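Local coordinates for uncharacterized protein (Bacteroides ovatus, PDB 3NQK) that is of unknown function but pairs an E-set-like DUF4973 domain with a BT_3044-like C-terminal domain rich in antiparallel beta-strand, at residues A[215-220]-A[278-283]. Numbering follows the deposited sequence.
Sequences RKKYKI and QDFTYG
The phenol of Y218 reaches across to an Asx turn formed by D279, F280 and T281, just where strand 264-279 ends; segment 215-220 runs from a 3-10 turn at 216-217 into strand 219-224. Both strands belong to the large antiparallel sheet of the BT_3044-like C-terminal domain. The Y218 side chain bridges the start of one to the turn after the other, meeting both backbone and side chains, with the CA atoms of Y218 and D279 8.3 Å apart.

Hydrogen bonding centres on the tyrosine oxygen. The backbone N of F280 donates to Y218 OH at 2.9 Å, with an N-H...O angle of 155°, and Y218 OH and T281 OG1 share a second bond of 2.8 Å in which either may be the donor. Tyrosine suits this place because its rigid ring carries a hydroxyl that can both give and accept across the gap. Within the turn, D279 OD1 receives the backbone N of T281 at 2.9 Å in a nearly straight bond, met almost along the carboxylate C-O axis. Aspartate is short enough to make this closure, which probably helps to hold the F280 N-H and the threonine that meet the phenol. The turn is anchored to the sheet by the backbone pairing of D279 with I292.

Apolar packing lies beside the polar group. The rings of Y218 and F280 meet obliquely, their planes at 43°. With chi1 at 61°, F280 folds its ring back toward Q278 O, offering Y218 OH a flat apolar face, offset toward the rim. Threonine serves twice, OG1 bonding the phenol and CG2 covering that same face. Lysine supplies a long aliphatic chain for the ring edge: K217 passes at about a right angle, its CD 3.9 Å from F280 CZ.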
ATOM      1  N   ARG A 215      18.632 -19.566  27.004  1.00 42.07           N
ATOM      2  CA  ARG A 215      17.494 -18.649  26.906  1.00 42.17           C
ATOM      3  C   ARG A 215      16.228 -19.354  26.397  1.00 40.36           C
ATOM      4  O   ARG A 215      15.133 -19.039  26.833  1.00 38.86           O
ATOM      5  CB  ARG A 215      17.835 -17.357  26.107  1.00 39.53           C
ATOM      6  CG  ARG A 215      17.340 -17.294  24.721  1.00 42.78           C
ATOM      7  CD  ARG A 215      17.405 -15.847  24.174  1.00 35.99           C
ATOM      8  NE  ARG A 215      18.775 -15.421  23.842  1.00 36.25           N
ATOM      9  CZ  ARG A 215      19.192 -15.058  22.620  1.00 38.83           C
ATOM     10  NH1 ARG A 215      18.348 -15.025  21.589  1.00 36.47           N
ATOM     11  NH2 ARG A 215      20.447 -14.675  22.443  1.00 50.39           N
ATOM     12  N   LYS A 216      16.387 -20.372  25.569  1.00 39.83           N
ATOM     13  CA  LYS A 216      15.230 -21.065  25.041  1.00 41.50           C
ATOM     14  C   LYS A 216      14.428 -21.709  26.162  1.00 41.01           C
ATOM     15  O   LYS A 216      13.217 -21.860  26.062  1.00 42.14           O
ATOM     16  CB  LYS A 216      15.626 -22.117  23.953  1.00 43.86           C
ATOM     17  CG  LYS A 216      16.442 -23.339  24.430  1.00 50.12           C
ATOM     18  CD  LYS A 216      16.700 -24.344  23.226  1.00 58.90           C
ATOM     19  CE  LYS A 216      17.785 -25.412  23.561  1.00 65.65           C
ATOM     20  N   LYS A 217      15.092 -22.011  27.258  1.00 40.93           N
ATOM     21  CA  LYS A 217      14.438 -22.684  28.362  1.00 40.36           C
ATOM     22  C   LYS A 217      13.418 -21.809  29.092  1.00 37.92           C
ATOM     23  O   LYS A 217      12.529 -22.319  29.727  1.00 40.34           O
ATOM     24  CB  LYS A 217      15.491 -23.253  29.327  1.00 42.27           C
ATOM     25  CG  LYS A 217      16.194 -24.523  28.742  1.00 45.84           C
ATOM     26  CD  LYS A 217      17.274 -25.107  29.651  1.00 58.27           C
ATOM     27  CE  LYS A 217      17.761 -26.485  29.123  1.00 63.60           C
ATOM     28  NZ  LYS A 217      16.600 -27.436  28.848  1.00 63.24           N
ATOM     29  N   TYR A 218      13.490 -20.499  28.895  1.00 39.75           N
ATOM     30  CA  TYR A 218      12.597 -19.565  29.587  1.00 37.18           C
ATOM     31  C   TYR A 218      11.448 -19.036  28.720  1.00 36.76           C
ATOM     32  O   TYR A 218      10.739 -18.118  29.132  1.00 37.33           O
ATOM     33  CB  TYR A 218      13.407 -18.392  30.144  1.00 37.24           C
ATOM     34  CG  TYR A 218      14.458 -18.812  31.162  1.00 35.81           C
ATOM     35  CD1 TYR A 218      14.115 -19.071  32.476  1.00 34.86           C
ATOM     36  CD2 TYR A 218      15.774 -18.960  30.797  1.00 34.34           C
ATOM     37  CE1 TYR A 218      15.064 -19.462  33.397  1.00 36.84           C
ATOM     38  CE2 TYR A 218      16.740 -19.343  31.721  1.00 30.68           C
ATOM     39  CZ  TYR A 218      16.382 -19.607  33.003  1.00 35.25           C
ATOM     40  OH  TYR A 218      17.353 -20.009  33.919  1.00 40.72           O
ATOM     41  N   LYS A 219      11.223 -19.643  27.555  1.00 36.29           N
ATOM     42  CA  LYS A 219      10.107 -19.215  26.675  1.00 37.66           C
ATOM     43  C   LYS A 219       8.753 -19.504  27.318  1.00 37.09           C
ATOM     44  O   LYS A 219       8.538 -20.578  27.853  1.00 38.35           O
ATOM     45  CB  LYS A 219      10.176 -19.931  25.304  1.00 40.88           C
ATOM     46  CG  LYS A 219      11.375 -19.524  24.416  1.00 44.10           C
ATOM     47  CD  LYS A 219      11.656 -20.559  23.280  1.00 43.76           C
ATOM     48  CE  LYS A 219      11.184 -20.089  21.914  1.00 46.46           C
ATOM     49  NZ  LYS A 219      11.659 -21.000  20.818  1.00 47.16           N
ATOM     50  N   ILE A 220       7.846 -18.536  27.249  1.00 35.79           N
ATOM     51  CA  ILE A 220       6.470 -18.730  27.690  1.00 35.53           C
ATOM     52  C   ILE A 220       5.552 -18.528  26.491  1.00 36.15           C
ATOM     53  O   ILE A 220       5.486 -17.439  25.944  1.00 37.21           O
ATOM     54  CB  ILE A 220       6.066 -17.709  28.766  1.00 35.91           C
ATOM     55  CG1 ILE A 220       7.049 -17.714  29.919  1.00 33.41           C
ATOM     56  CG2 ILE A 220       4.662 -18.004  29.275  1.00 32.19           C
ATOM     57  CD1 ILE A 220       6.723 -16.701  30.965  1.00 30.39           C
ATOM     58  N   GLN A 278      11.619 -19.814  37.993  1.00 35.54           N
ATOM     59  CA  GLN A 278      12.958 -19.827  38.591  1.00 35.14           C
ATOM     60  C   GLN A 278      13.990 -19.604  37.536  1.00 34.21           C
ATOM     61  O   GLN A 278      13.866 -20.132  36.425  1.00 33.55           O
ATOM     62  CB  GLN A 278      13.237 -21.178  39.246  1.00 35.02           C
ATOM     63  CG  GLN A 278      12.282 -21.534  40.327  1.00 43.28           C
ATOM     64  CD  GLN A 278      12.696 -22.778  41.089  1.00 46.18           C
ATOM     65  OE1 GLN A 278      13.485 -23.614  40.595  1.00 37.08           O
ATOM     66  NE2 GLN A 278      12.173 -22.917  42.292  1.00 43.53           N
ATOM     67  N   ASP A 279      15.045 -18.866  37.894  1.00 33.37           N
ATOM     68  CA  ASP A 279      16.190 -18.662  37.017  1.00 33.48           C
ATOM     69  C   ASP A 279      17.269 -19.544  37.541  1.00 35.20           C
ATOM     70  O   ASP A 279      17.688 -19.404  38.680  1.00 36.19           O
ATOM     71  CB  ASP A 279      16.630 -17.185  37.023  1.00 34.05           C
ATOM     72  CG  ASP A 279      17.937 -16.943  36.249  1.00 35.81           C
ATOM     73  OD1 ASP A 279      18.650 -17.917  35.952  1.00 42.34           O
ATOM     74  OD2 ASP A 279      18.270 -15.764  35.997  1.00 42.59           O
ATOM     75  N   PHE A 280      17.698 -20.491  36.723  1.00 37.18           N
ATOM     76  CA  PHE A 280      18.647 -21.498  37.163  1.00 37.65           C
ATOM     77  C   PHE A 280      19.880 -21.532  36.273  1.00 38.42           C
ATOM     78  O   PHE A 280      20.619 -22.514  36.263  1.00 39.30           O
ATOM     79  CB  PHE A 280      17.973 -22.860  37.166  1.00 37.80           C
ATOM     80  CG  PHE A 280      17.483 -23.287  35.826  1.00 38.22           C
ATOM     81  CD1 PHE A 280      16.273 -22.836  35.345  1.00 40.37           C
ATOM     82  CD2 PHE A 280      18.237 -24.138  35.036  1.00 42.13           C
ATOM     83  CE1 PHE A 280      15.816 -23.230  34.108  1.00 42.72           C
ATOM     84  CE2 PHE A 280      17.785 -24.536  33.792  1.00 40.96           C
ATOM     85  CZ  PHE A 280      16.573 -24.082  33.330  1.00 44.28           C
ATOM     86  N   THR A 281      20.123 -20.439  35.560  1.00 38.24           N
ATOM     87  CA  THR A 281      21.223 -20.376  34.618  1.00 37.92           C
ATOM     88  C   THR A 281      22.038 -19.101  34.773  1.00 37.81           C
ATOM     89  O   THR A 281      22.829 -18.768  33.916  1.00 37.56           O
ATOM     90  CB  THR A 281      20.688 -20.443  33.178  1.00 37.95           C
ATOM     91  OG1 THR A 281      19.832 -19.315  32.921  1.00 34.77           O
ATOM     92  CG2 THR A 281      19.915 -21.698  32.980  1.00 37.40           C
ATOM     93  N   TYR A 282      21.872 -18.419  35.892  1.00 39.81           N
ATOM     94  CA  TYR A 282      22.515 -17.109  36.092  1.00 41.64           C
ATOM     95  C   TYR A 282      24.018 -17.245  36.390  1.00 45.33           C
ATOM     96  O   TYR A 282      24.765 -16.265  36.321  1.00 46.26           O
ATOM     97  CB  TYR A 282      21.797 -16.307  37.211  1.00 37.95           C
ATOM     98  CG  TYR A 282      21.810 -16.985  38.568  1.00 37.90           C
ATOM     99  CD1 TYR A 282      22.875 -16.828  39.432  1.00 39.46           C
ATOM    100  CD2 TYR A 282      20.753 -17.776  38.980  1.00 38.20           C
ATOM    101  CE1 TYR A 282      22.886 -17.435  40.671  1.00 34.73           C
ATOM    102  CE2 TYR A 282      20.757 -18.382  40.212  1.00 32.67           C
ATOM    103  CZ  TYR A 282      21.837 -18.218  41.049  1.00 35.35           C
ATOM    104  OH  TYR A 282      21.870 -18.851  42.272  1.00 39.48           O
ATOM    105  N   GLY A 283      24.458 -18.463  36.679  1.00 50.18           N
ATOM    106  CA  GLY A 283      25.863 -18.715  36.988  1.00 55.25           C
ATOM    107  C   GLY A 283      26.702 -18.949  35.756  1.00 59.31           C
ATOM    108  O   GLY A 283      27.931 -18.995  35.830  1.00 60.16           O
TER